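Local structure of maltose/maltodextrin-binding protein (Thermus thermophilus, 2GH9) at residues K18-T23 against G293-A298; R22-E25 against G29-V32; V171-A176 against P182-I187; W345-N350 against V371-K376. The protein binds maltotriose as a two-lobed periplasmic solute-binding protein and probably delivers it, with related maltodextrins, for uptake. All coordinates share one frame; numbering follows the deposited sequence.

Overall arrangement
Interactions 1 and 2 share helix 11-26 and lie in one region of the fold, with centres about 12 Å apart. Interactions 3 and 4 lie on the opposite side of the chain's centre, about 14 Å apart from centre to centre. There Leu-185 meets Ile-374, and Ile-187 meets Trp-348. The two groups are about 39 to 45 Å apart between centres. Along the chain, interaction 2 closes early. Interaction 1 spans most of the sequence and encloses interaction 3. Interaction 4 follows near the C-terminus. This matches a two-lobed binding protein whose chain passes between lobes and returns. Interaction 4 holds Trp-345 of the sugar pocket.

Interaction 1: residues K18-T23 against G293-A298; sequences KEQART and GRNLVA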
loop_
_atom_site.group_PDB
_atom_site.type_symbol
_atom_site.label_atom_id
_atom_site.label_comp_id
_atom_site.label_asym_id
_atom_site.label_seq_id
_atom_site.Cartn_x
_atom_site.Cartn_y
_atom_site.Cartn_z
ATOM N N LYS A 18 6.122 -19.205 -4.231
ATOM C CA LYS A 18 6.450 -20.353 -5.088
ATOM C C LYS A 18 6.684 -21.613 -4.246
ATOM O O LYS A 18 6.230 -22.695 -4.627
ATOM C CB LYS A 18 7.677 -20.059 -5.978
ATOM C CG LYS A 18 7.407 -19.083 -7.113
ATOM C CD LYS A 18 8.487 -19.189 -8.209
ATOM C CE LYS A 18 8.232 -18.279 -9.374
ATOM N NZ LYS A 18 6.931 -18.584 -10.057
ATOM N N GLU A 19 7.374 -21.448 -3.114
ATOM C CA GLU A 19 7.628 -22.535 -2.169
ATOM C C GLU A 19 6.335 -23.076 -1.581
ATOM O O GLU A 19 6.152 -24.297 -1.510
ATOM C CB GLU A 19 8.532 -22.096 -1.005
ATOM C CG GLU A 19 8.785 -23.234 0.019
ATOM C CD GLU A 19 9.448 -22.798 1.301
ATOM O OE1 GLU A 19 9.913 -21.636 1.398
ATOM O OE2 GLU A 19 9.502 -23.643 2.232
ATOM N N GLN A 20 5.455 -22.176 -1.131
ATOM C CA GLN A 20 4.166 -22.610 -0.590
ATOM C C GLN A 20 3.341 -23.356 -1.644
ATOM O O GLN A 20 2.584 -24.280 -1.314
ATOM C CB GLN A 20 3.364 -21.430 -0.005
ATOM C CG GLN A 20 4.094 -20.557 1.025
ATOM C CD GLN A 20 5.192 -21.287 1.811
ATOM O OE1 GLN A 20 6.362 -20.874 1.812
ATOM N NE2 GLN A 20 4.816 -22.368 2.480
ATOM N N ALA A 21 3.486 -22.957 -2.904
ATOM C CA ALA A 21 2.770 -23.597 -4.004
ATOM C C ALA A 21 3.301 -25.017 -4.233
ATOM O O ALA A 21 2.522 -25.949 -4.485
ATOM C CB ALA A 21 2.884 -22.772 -5.286
ATOM N N ARG A 22 4.631 -25.159 -4.157
ATOM C CA ARG A 22 5.273 -26.473 -4.273
ATOM C C ARG A 22 4.817 -27.383 -3.122
ATOM O O ARG A 22 4.324 -28.490 -3.351
ATOM C CB ARG A 22 6.808 -26.330 -4.309
ATOM C CG ARG A 22 7.353 -25.834 -5.652
ATOM C CD ARG A 22 8.850 -26.072 -5.784
ATOM N NE ARG A 22 9.590 -25.403 -4.712
ATOM C CZ ARG A 22 10.060 -24.154 -4.767
ATOM N NH1 ARG A 22 9.901 -23.399 -5.852
ATOM N NH2 ARG A 22 10.709 -23.658 -3.720
ATOM N N THR A 23 4.946 -26.890 -1.892
ATOM C CA THR A 23 4.492 -27.601 -0.704
ATOM C C THR A 23 3.009 -28.051 -0.765
ATOM O O THR A 23 2.698 -29.166 -0.346
ATOM C CB THR A 23 4.729 -26.764 0.556
ATOM O OG1 THR A 23 6.123 -26.457 0.660
ATOM C CG2 THR A 23 4.295 -27.504 1.792
ATOM N N GLY A 293 -0.299 -18.648 11.093
ATOM C CA GLY A 293 0.670 -17.871 11.856
ATOM C C GLY A 293 2.100 -18.028 11.357
ATOM O O GLY A 293 2.808 -17.028 11.125
ATOM N N ARG A 294 2.511 -19.286 11.190
ATOM C CA ARG A 294 3.846 -19.644 10.740
ATOM C C ARG A 294 4.195 -19.100 9.360
ATOM O O ARG A 294 5.323 -18.635 9.125
ATOM C CB ARG A 294 3.974 -21.169 10.732
ATOM C CG ARG A 294 5.376 -21.694 10.564
ATOM C CD ARG A 294 5.450 -23.173 10.959
ATOM N NE ARG A 294 5.048 -23.348 12.366
ATOM C CZ ARG A 294 5.876 -23.518 13.404
ATOM N NH1 ARG A 294 7.201 -23.586 13.234
ATOM N NH2 ARG A 294 5.363 -23.646 14.629
ATOM N N ASN A 295 3.244 -19.178 8.437
ATOM C CA ASN A 295 3.472 -18.643 7.095
ATOM C C ASN A 295 3.479 -17.102 7.047
ATOM O O ASN A 295 4.271 -16.512 6.321
ATOM C CB ASN A 295 2.492 -19.228 6.086
ATOM C CG ASN A 295 3.129 -20.287 5.220
ATOM O OD1 ASN A 295 4.337 -20.254 4.971
ATOM N ND2 ASN A 295 2.340 -21.211 4.747
ATOM N N LEU A 296 2.613 -16.468 7.830
ATOM C CA LEU A 296 2.630 -15.014 7.937
ATOM C C LEU A 296 3.975 -14.501 8.468
ATOM O O LEU A 296 4.500 -13.504 7.949
ATOM C CB LEU A 296 1.493 -14.523 8.815
ATOM C CG LEU A 296 0.078 -14.721 8.271
ATOM C CD1 LEU A 296 -0.899 -14.162 9.260
ATOM C CD2 LEU A 296 -0.134 -14.096 6.890
ATOM N N VAL A 297 4.530 -15.201 9.468
ATOM C CA VAL A 297 5.832 -14.869 10.043
ATOM C C VAL A 297 6.922 -15.068 9.000
ATOM O O VAL A 297 7.754 -14.191 8.817
ATOM C CB VAL A 297 6.177 -15.679 11.357
ATOM C CG1 VAL A 297 7.651 -15.515 11.724
ATOM C CG2 VAL A 297 5.340 -15.225 12.527
ATOM N N ALA A 298 6.890 -16.202 8.301
ATOM C CA ALA A 298 7.841 -16.494 7.238
ATOM C C ALA A 298 7.838 -15.405 6.169
ATOM O O ALA A 298 8.891 -14.910 5.764
ATOM C CB ALA A 298 7.515 -17.837 6.609
#
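Gln-20 sends CG out beside its backbone N (chi1 -53°) and then bends at chi2, which turns its amide toward Asn-295. Asn-295 reaches back from the other helix with a first torsion that lies off the staggered positions (chi1 -103°). The two side chains slide past each other in opposite directions. Their amide planes are turned 73° apart, so the groups are not stacked flat. Asn-295 OD1 sits 3.4 Å from Gln-20 CD and 4.0 Å from Gln-20 CG. Which end atom of the Gln-20 amide is N and which is O is doubtful, since the amide is probably turned over in the model.

The Asn-295 amide is better fixed. Its ND2 donates to Thr-289 O, and its OD1 takes a weak hydrogen bond from Trp-16 NE1. These bonds probably help to keep the side chain in its unusual torsion. The contact is small. The nearest CA atoms, of Gln-20 and Asn-295, are 8.7 Å apart, and one pair of side chains spans the distance.

Each helix is regular here. In 18-23, Glu-19 O accepts two bonds from one residue. Thr-23 N is 2.9 Å from Glu-19 O, and Thr-23 OG1 is 3.1 Å from the same Glu-19 O. The threonine hydroxyl comes from above the carbonyl plane.

Both helices also rest on strands. Ala-21 touches Val-32 and Val-34 of strand 32-36, while Leu-296 touches Ala-110 and Phe-111 of strand 104-113. The arrangement is that of two surface helices flanking the mixed sheet of one alpha/beta lobe in a periplasmic binding protein.

Interaction 2: residues R22-E25 against G29-V32; sequences RTFE and GTKV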
loop_
_atom_site.group_PDB
_atom_site.type_symbol
_atom_site.label_atom_id
_atom_site.label_comp_id
_atom_site.label_asym_id
_atom_site.label_seq_id
_atom_site.Cartn_x
_atom_site.Cartn_y
_atom_site.Cartn_z
ATOM N N ARG A 22 4.631 -25.159 -4.157
ATOM C CA ARG A 22 5.273 -26.473 -4.273
ATOM C C ARG A 22 4.817 -27.383 -3.122
ATOM O O ARG A 22 4.324 -28.490 -3.351
ATOM C CB ARG A 22 6.808 -26.330 -4.309
ATOM C CG ARG A 22 7.353 -25.834 -5.652
ATOM C CD ARG A 22 8.850 -26.072 -5.784
ATOM N NE ARG A 22 9.590 -25.403 -4.712
ATOM C CZ ARG A 22 10.060 -24.154 -4.767
ATOM N NH1 ARG A 22 9.901 -23.399 -5.852
ATOM N NH2 ARG A 22 10.709 -23.658 -3.720
ATOM N N THR A 23 4.946 -26.890 -1.892
ATOM C CA THR A 23 4.492 -27.601 -0.704
ATOM C C THR A 23 3.009 -28.051 -0.765
ATOM O O THR A 23 2.698 -29.166 -0.346
ATOM C CB THR A 23 4.729 -26.764 0.556
ATOM O OG1 THR A 23 6.123 -26.457 0.660
ATOM C CG2 THR A 23 4.295 -27.504 1.792
ATOM N N PHE A 24 2.117 -27.205 -1.288
ATOM C CA PHE A 24 0.702 -27.578 -1.443
ATOM C C PHE A 24 0.486 -28.693 -2.462
ATOM O O PHE A 24 -0.441 -29.471 -2.322
ATOM C CB PHE A 24 -0.158 -26.378 -1.863
ATOM C CG PHE A 24 -1.636 -26.622 -1.761
ATOM C CD1 PHE A 24 -2.265 -26.637 -0.523
ATOM C CD2 PHE A 24 -2.408 -26.806 -2.899
ATOM C CE1 PHE A 24 -3.648 -26.845 -0.424
ATOM C CE2 PHE A 24 -3.787 -27.017 -2.805
ATOM C CZ PHE A 24 -4.401 -27.031 -1.571
ATOM N N GLU A 25 1.323 -28.773 -3.490
ATOM C CA GLU A 25 1.228 -29.882 -4.424
ATOM C C GLU A 25 1.597 -31.234 -3.780
ATOM O O GLU A 25 1.171 -32.274 -4.264
ATOM C CB GLU A 25 2.089 -29.620 -5.658
ATOM C CG GLU A 25 1.855 -30.599 -6.807
ATOM C CD GLU A 25 2.763 -30.355 -7.991
ATOM O OE1 GLU A 25 3.354 -29.246 -8.086
ATOM O OE2 GLU A 25 2.876 -31.278 -8.835
ATOM N N GLY A 29 -1.547 -32.900 -3.826
ATOM C CA GLY A 29 -1.598 -33.407 -5.198
ATOM C C GLY A 29 -2.076 -32.407 -6.251
ATOM O O GLY A 29 -2.038 -32.693 -7.451
ATOM N N THR A 30 -2.539 -31.236 -5.816
ATOM C CA THR A 30 -3.017 -30.207 -6.747
ATOM C C THR A 30 -1.857 -29.317 -7.149
ATOM O O THR A 30 -1.193 -28.728 -6.278
ATOM C CB THR A 30 -4.112 -29.340 -6.117
ATOM O OG1 THR A 30 -5.147 -30.185 -5.599
ATOM C CG2 THR A 30 -4.706 -28.373 -7.151
ATOM N N LYS A 31 -1.616 -29.233 -8.455
ATOM C CA LYS A 31 -0.600 -28.344 -9.021
ATOM C C LYS A 31 -1.023 -26.881 -8.860
ATOM O O LYS A 31 -2.175 -26.531 -9.113
ATOM C CB LYS A 31 -0.348 -28.683 -10.504
ATOM C CG LYS A 31 0.593 -29.903 -10.686
ATOM C CD LYS A 31 0.618 -30.468 -12.123
ATOM C CE LYS A 31 1.600 -29.725 -13.049
ATOM N NZ LYS A 31 1.535 -30.241 -14.468
ATOM N N VAL A 32 -0.095 -26.039 -8.409
ATOM C CA VAL A 32 -0.343 -24.600 -8.281
ATOM C C VAL A 32 0.590 -23.830 -9.216
ATOM O O VAL A 32 1.826 -23.936 -9.091
ATOM C CB VAL A 32 -0.132 -24.105 -6.846
ATOM C CG1 VAL A 32 -0.426 -22.585 -6.751
ATOM C CG2 VAL A 32 -1.010 -24.880 -5.881
HETATM O O HOH W 1 2.338 -26.683 -7.442
#
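Phe-24 and Val-32 cross at about a right angle where helix 11-26 gives way to strand 32-36. This is the second half of a beta-alpha-beta crossover, since strands 3-7 and 32-36 pair in parallel. Phe-24 CD2 lies 3.8 Å from Val-32 CG2, with the methyl set obliquely to the ring. Thr-30 runs alongside the phenylalanine and points the same way. The same ring meets Phe-286 of helix 280-290.

Glu-25 and Lys-31 also lie side by side and point the same way, on the outer side. Glu-25 has CG opposite its backbone N (chi1 -169°) and is extended beyond it, which lays the carboxylate along the lysine stem. Glu-25 OE2 is 3.2 Å from Lys-31 CG but 5.9 Å from Lys-31 NZ, too far for a salt bridge. The charges may still attract weakly.

A water bridges the two segments. It accepts from Val-32 N at 2.7 Å and lies 2.8 Å from Glu-25 OE1, to which it can donate. With an alanine here in place of Glu-25, the water would probably lose this partner and the Lys-31 stem its cover.

The backbone closes the turn. Gly-29 N donates to Glu-25 O (2.8 Å) from well above the carbonyl plane. Gly-29 has a positive phi, where a CB would press on the preceding carbonyl oxygen. Thr-30 O is buried here and finds no conventional donor. It receives a CA-H...O contact from Glu-25 CA at 3.3 Å.

Interaction 3: residues V171-A176 against P182-I187; sequences VFAKDA and PTKLLI
Phe-172 lies with its ring between its neighbour Val-171 and Pro-182 across the contact. Val-171 CG1 sits 3.6 Å above the centre of one face. Pro-182 CB is over the opposite face, offset toward the rim. On that side Pro-182 CA also comes within 3.5 Å of Phe-172 CD1. With CG beside its backbone N (chi1 -58°), the ring swings back against Pro-182, while the bond from CA to CB heads away from 182-187. Leu-185 CD2 closes in obliquely, 3.7 Å from Phe-172 CE1. Around this group, Val-344 of helix 341-357 touches Phe-172, and Ile-374 of helix 363-378 touches Leu-185. Further out, Leu-186 CD1 lies 4.2 Å from Ala-173 CB.

The backbone extends a beta hairpin. Strand 172-175 pairs with strand 179-181. The chain then turns a corner at 182-184 and comes back beside the start of the first strand. Phe-172 and Leu-185 form an antiparallel non-hydrogen-bonded pair with diverging side chains. A bond lies to each side of this pair. Leu-186 N donates to Val-171 O (2.8 Å), tilted from the carbonyl plane. Ala-173 N donates to Lys-184 O (2.9 Å) almost straight, at 169°.

The polar edge is a salt bridge. Lys-184 is extended beyond CG and crosses Asp-175 at about a right angle. Its NZ reaches Asp-175 OD2 at 3.0 Å, from above the carboxylate plane. Asp-181 OD2 lies close to the same carboxylate oxygen, and Lys-184 probably offsets the two like charges. The Lys-184 link to Asp-181 is a long, weak ion pair.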
loop_
_atom_site.group_PDB
_atom_site.type_symbol
_atom_site.label_atom_id
_atom_site.label_comp_id
_atom_site.label_asym_id
_atom_site.label_seq_id
_atom_site.Cartn_x
_atom_site.Cartn_y
_atom_site.Cartn_z
ATOM N N VAL A 171 -9.903 10.171 2.691
ATOM C CA VAL A 171 -10.313 10.606 1.377
ATOM C C VAL A 171 -11.695 11.254 1.441
ATOM O O VAL A 171 -11.928 12.291 0.830
ATOM C CB VAL A 171 -10.331 9.426 0.364
ATOM C CG1 VAL A 171 -10.925 9.872 -0.975
ATOM C CG2 VAL A 171 -8.920 8.887 0.151
ATOM N N PHE A 172 -12.594 10.623 2.186
ATOM C CA PHE A 172 -13.994 11.030 2.278
ATOM C C PHE A 172 -14.381 11.321 3.725
ATOM O O PHE A 172 -13.893 10.664 4.643
ATOM C CB PHE A 172 -14.900 9.901 1.800
ATOM C CG PHE A 172 -14.643 9.437 0.396
ATOM C CD1 PHE A 172 -14.961 10.237 -0.687
ATOM C CD2 PHE A 172 -14.163 8.161 0.157
ATOM C CE1 PHE A 172 -14.761 9.779 -1.998
ATOM C CE2 PHE A 172 -13.975 7.702 -1.130
ATOM C CZ PHE A 172 -14.270 8.505 -2.210
ATOM N N ALA A 173 -15.282 12.284 3.920
ATOM C CA ALA A 173 -15.879 12.551 5.231
ATOM C C ALA A 173 -16.757 11.370 5.677
ATOM O O ALA A 173 -17.362 10.699 4.841
ATOM C CB ALA A 173 -16.699 13.845 5.175
ATOM N N LYS A 174 -16.782 11.096 6.982
ATOM C CA LYS A 174 -17.698 10.102 7.573
ATOM C C LYS A 174 -19.052 10.750 7.801
ATOM O O LYS A 174 -19.125 11.887 8.273
ATOM C CB LYS A 174 -17.189 9.584 8.920
ATOM C CG LYS A 174 -16.046 8.596 8.857
ATOM C CD LYS A 174 -15.736 8.058 10.256
ATOM C CE LYS A 174 -14.419 7.298 10.288
ATOM N NZ LYS A 174 -13.983 6.965 11.694
ATOM N N ASP A 175 -20.125 10.016 7.509
ATOM C CA ASP A 175 -21.446 10.628 7.403
ATOM C C ASP A 175 -22.515 10.079 8.346
ATOM O O ASP A 175 -22.780 8.858 8.403
ATOM C CB ASP A 175 -21.944 10.515 5.968
ATOM C CG ASP A 175 -23.062 11.501 5.649
ATOM O OD1 ASP A 175 -23.890 11.794 6.553
ATOM O OD2 ASP A 175 -23.117 11.969 4.481
ATOM N N ALA A 176 -23.145 11.030 9.042
ATOM C CA ALA A 176 -24.313 10.797 9.878
ATOM C C ALA A 176 -23.875 10.086 11.138
ATOM O O ALA A 176 -23.786 10.705 12.203
ATOM C CB ALA A 176 -25.393 10.000 9.120
ATOM N N PRO A 182 -19.118 9.321 -0.040
ATOM C CA PRO A 182 -18.324 9.584 -1.241
ATOM C C PRO A 182 -18.623 10.921 -1.927
ATOM O O PRO A 182 -17.876 11.336 -2.811
ATOM C CB PRO A 182 -18.663 8.405 -2.166
ATOM C CG PRO A 182 -19.929 7.873 -1.668
ATOM C CD PRO A 182 -20.030 8.181 -0.219
ATOM N N THR A 183 -19.697 11.589 -1.520
ATOM C CA THR A 183 -20.031 12.906 -2.060
ATOM C C THR A 183 -19.206 14.033 -1.420
ATOM O O THR A 183 -19.158 15.149 -1.966
ATOM C CB THR A 183 -21.536 13.231 -1.886
ATOM O OG1 THR A 183 -21.820 13.540 -0.508
ATOM C CG2 THR A 183 -22.403 12.058 -2.365
ATOM N N LYS A 184 -18.560 13.738 -0.285
ATOM C CA LYS A 184 -17.776 14.729 0.466
ATOM C C LYS A 184 -16.268 14.413 0.524
ATOM O O LYS A 184 -15.787 13.801 1.483
ATOM C CB LYS A 184 -18.328 14.846 1.886
ATOM C CG LYS A 184 -19.724 15.500 1.983
ATOM C CD LYS A 184 -20.322 15.266 3.387
ATOM C CE LYS A 184 -21.796 15.667 3.462
ATOM N NZ LYS A 184 -22.516 14.873 4.513
ATOM N N LEU A 185 -15.527 14.841 -0.497
ATOM C CA LEU A 185 -14.074 14.684 -0.490
ATOM C C LEU A 185 -13.476 15.526 0.627
ATOM O O LEU A 185 -14.052 16.547 1.009
ATOM C CB LEU A 185 -13.438 15.135 -1.801
ATOM C CG LEU A 185 -13.462 14.255 -3.046
ATOM C CD1 LEU A 185 -12.721 14.990 -4.153
ATOM C CD2 LEU A 185 -12.844 12.888 -2.810
ATOM N N LEU A 186 -12.326 15.082 1.140
ATOM C CA LEU A 186 -11.539 15.849 2.105
ATOM C C LEU A 186 -10.160 16.236 1.565
ATOM O O LEU A 186 -9.407 16.936 2.244
ATOM C CB LEU A 186 -11.390 15.067 3.417
ATOM C CG LEU A 186 -12.677 14.963 4.229
ATOM C CD1 LEU A 186 -12.482 14.100 5.450
ATOM C CD2 LEU A 186 -13.177 16.365 4.606
ATOM N N ILE A 187 -9.858 15.823 0.334
ATOM C CA ILE A 187 -8.536 16.039 -0.259
ATOM C C ILE A 187 -8.496 17.191 -1.272
ATOM O O ILE A 187 -7.479 17.420 -1.910
ATOM C CB ILE A 187 -7.971 14.725 -0.874
ATOM C CG1 ILE A 187 -8.913 14.151 -1.936
ATOM C CG2 ILE A 187 -7.711 13.695 0.257
ATOM C CD1 ILE A 187 -8.202 13.248 -2.983
#

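Interaction 4: residues W345-N350 against V371-K376; sequences WGPWGN and VAEIKK. With GLC (alpha-D-glucopyranose), chain B.
Asn-350 N donates to Gly-346 O at 2.8 Å and closes the helical turn that carries Pro-347 against Glu-373 and Ile-374. The contact joins two helices near the C-terminus of a periplasmic binding protein, 341-357 and 363-378. The first is kinked here: Pro-347 N has no hydrogen to give, and Gly-346 N also makes no bond to the turn before. Pro-347 CB packs on Ile-374 CG1 at 3.8 Å. Glu-373 crosses the proline obliquely, with OE1 3.5 Å from Pro-347 CB. CG of Glu-373 stands beside its backbone N (chi1 -73°), and the chain beyond it is extended, which brings OE1 to the proline ring.

Trp-345 points away from this packing and into the sugar pocket. Its indole takes a glucose unit over one face in a CH-pi contact, with glucose C4 3.6 Å above the ring plane. Trp-345 NE1 gives a weak hydrogen bond to Asp-65 OD2, while Asp-65 OD1 binds the same glucose. Replacing Trp-345 by an alanine would probably strip the sugar of this stacking face and leave Asp-65 without that donor. Over the benzene part of the indole, glucose C6 lies 3.8 Å from Trp-345 CE3.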
loop_
_atom_site.group_PDB
_atom_site.type_symbol
_atom_site.label_atom_id
_atom_site.label_comp_id
_atom_site.label_asym_id
_atom_site.label_seq_id
_atom_site.Cartn_x
_atom_site.Cartn_y
_atom_site.Cartn_z
ATOM N N TRP A 345 -8.370 7.677 -7.449
ATOM C CA TRP A 345 -6.924 7.588 -7.661
ATOM C C TRP A 345 -6.446 8.263 -8.952
ATOM O O TRP A 345 -5.394 8.913 -8.977
ATOM C CB TRP A 345 -6.478 6.118 -7.688
ATOM C CG TRP A 345 -6.741 5.305 -6.443
ATOM C CD1 TRP A 345 -7.498 4.173 -6.355
ATOM C CD2 TRP A 345 -6.183 5.509 -5.128
ATOM N NE1 TRP A 345 -7.472 3.682 -5.088
ATOM C CE2 TRP A 345 -6.673 4.472 -4.307
ATOM C CE3 TRP A 345 -5.325 6.465 -4.570
ATOM C CZ2 TRP A 345 -6.337 4.361 -2.955
ATOM C CZ3 TRP A 345 -5.007 6.365 -3.235
ATOM C CH2 TRP A 345 -5.511 5.311 -2.436
ATOM N N GLY A 346 -7.186 8.069 -10.036
ATOM C CA GLY A 346 -6.775 8.610 -11.337
ATOM C C GLY A 346 -6.675 10.134 -11.348
ATOM O O GLY A 346 -5.583 10.673 -11.561
ATOM N N PRO A 347 -7.806 10.835 -11.129
ATOM C CA PRO A 347 -7.781 12.306 -11.069
ATOM C C PRO A 347 -6.897 12.860 -9.946
ATOM O O PRO A 347 -6.310 13.937 -10.106
ATOM C CB PRO A 347 -9.244 12.673 -10.819
ATOM C CG PRO A 347 -10.031 11.481 -11.309
ATOM C CD PRO A 347 -9.169 10.308 -10.959
ATOM N N TRP A 348 -6.808 12.132 -8.824
ATOM C CA TRP A 348 -5.957 12.547 -7.700
ATOM C C TRP A 348 -4.502 12.567 -8.106
ATOM O O TRP A 348 -3.801 13.545 -7.844
ATOM C CB TRP A 348 -6.178 11.625 -6.492
ATOM C CG TRP A 348 -5.527 12.033 -5.197
ATOM C CD1 TRP A 348 -4.824 13.182 -4.925
ATOM C CD2 TRP A 348 -5.567 11.297 -3.976
ATOM N NE1 TRP A 348 -4.425 13.196 -3.610
ATOM C CE2 TRP A 348 -4.876 12.058 -3.000
ATOM C CE3 TRP A 348 -6.126 10.070 -3.605
ATOM C CZ2 TRP A 348 -4.715 11.617 -1.699
ATOM C CZ3 TRP A 348 -5.980 9.649 -2.315
ATOM C CH2 TRP A 348 -5.275 10.409 -1.374
ATOM N N GLY A 349 -4.060 11.490 -8.746
ATOM C CA GLY A 349 -2.707 11.361 -9.254
ATOM C C GLY A 349 -2.437 12.246 -10.466
ATOM O O GLY A 349 -1.311 12.705 -10.673
ATOM N N ASN A 350 -3.470 12.476 -11.269
ATOM C CA ASN A 350 -3.366 13.416 -12.384
ATOM C C ASN A 350 -3.114 14.830 -11.856
ATOM O O ASN A 350 -2.299 15.561 -12.400
ATOM C CB ASN A 350 -4.622 13.352 -13.267
ATOM C CG ASN A 350 -4.712 12.048 -14.087
ATOM O OD1 ASN A 350 -3.743 11.279 -14.197
ATOM N ND2 ASN A 350 -5.892 11.809 -14.679
ATOM N N VAL A 371 -11.332 17.772 -8.085
ATOM C CA VAL A 371 -12.603 17.630 -7.376
ATOM C C VAL A 371 -13.803 17.495 -8.342
ATOM O O VAL A 371 -14.716 16.684 -8.107
ATOM C CB VAL A 371 -12.846 18.836 -6.421
ATOM C CG1 VAL A 371 -14.274 18.830 -5.884
ATOM C CG2 VAL A 371 -11.825 18.831 -5.265
ATOM N N ALA A 372 -13.789 18.294 -9.413
ATOM C CA ALA A 372 -14.841 18.260 -10.444
ATOM C C ALA A 372 -14.871 16.916 -11.180
ATOM O O ALA A 372 -15.929 16.300 -11.297
ATOM C CB ALA A 372 -14.648 19.390 -11.430
ATOM N N GLU A 373 -13.704 16.482 -11.659
ATOM C CA GLU A 373 -13.509 15.162 -12.290
ATOM C C GLU A 373 -13.948 13.967 -11.441
ATOM O O GLU A 373 -14.571 13.037 -11.959
ATOM C CB GLU A 373 -12.042 14.963 -12.647
ATOM C CG GLU A 373 -11.570 15.776 -13.835
ATOM C CD GLU A 373 -10.111 15.525 -14.191
ATOM O OE1 GLU A 373 -9.566 14.447 -13.839
ATOM O OE2 GLU A 373 -9.505 16.411 -14.836
ATOM N N ILE A 374 -13.593 13.987 -10.156
ATOM C CA ILE A 374 -14.005 12.945 -9.211
ATOM C C ILE A 374 -15.517 12.946 -8.978
ATOM O O ILE A 374 -16.128 11.879 -8.947
ATOM C CB ILE A 374 -13.262 13.064 -7.834
ATOM C CG1 ILE A 374 -11.774 12.729 -7.992
ATOM C CG2 ILE A 374 -13.873 12.142 -6.811
ATOM C CD1 ILE A 374 -10.916 13.122 -6.798
ATOM N N LYS A 375 -16.116 14.129 -8.802
ATOM C CA LYS A 375 -17.581 14.237 -8.611
ATOM C C LYS A 375 -18.325 13.635 -9.795
ATOM O O LYS A 375 -19.284 12.870 -9.620
ATOM C CB LYS A 375 -18.029 15.695 -8.414
ATOM C CG LYS A 375 -17.853 16.210 -6.995
ATOM C CD LYS A 375 -18.415 17.629 -6.815
ATOM C CE LYS A 375 -17.929 18.256 -5.502
ATOM N NZ LYS A 375 -18.573 19.579 -5.187
ATOM N N LYS A 376 -17.860 13.985 -10.989
ATOM C CA LYS A 376 -18.409 13.461 -12.241
ATOM C C LYS A 376 -18.270 11.941 -12.373
ATOM O O LYS A 376 -19.207 11.278 -12.824
ATOM C CB LYS A 376 -17.775 14.174 -13.447
ATOM C CG LYS A 376 -18.467 15.514 -13.763
ATOM C CD LYS A 376 -17.545 16.540 -14.426
ATOM C CE LYS A 376 -18.271 17.873 -14.672
ATOM N NZ LYS A 376 -17.610 18.691 -15.750
HETATM C C1 GLC B . -2.620 1.949 -3.795
HETATM C C2 GLC B . -3.978 1.295 -3.968
HETATM C C3 GLC B . -4.301 1.127 -5.444
HETATM C C4 GLC B . -4.163 2.473 -6.144
HETATM C C5 GLC B . -2.788 3.115 -5.908
HETATM C C6 GLC B . -2.664 4.531 -6.492
HETATM O O2 GLC B . -4.006 0.016 -3.306
HETATM O O3 GLC B . -5.626 0.627 -5.597
HETATM O O4 GLC B . -4.394 2.264 -7.536
HETATM O O5 GLC B . -2.540 3.203 -4.503
HETATM O O6 GLC B . -1.277 4.852 -6.650
#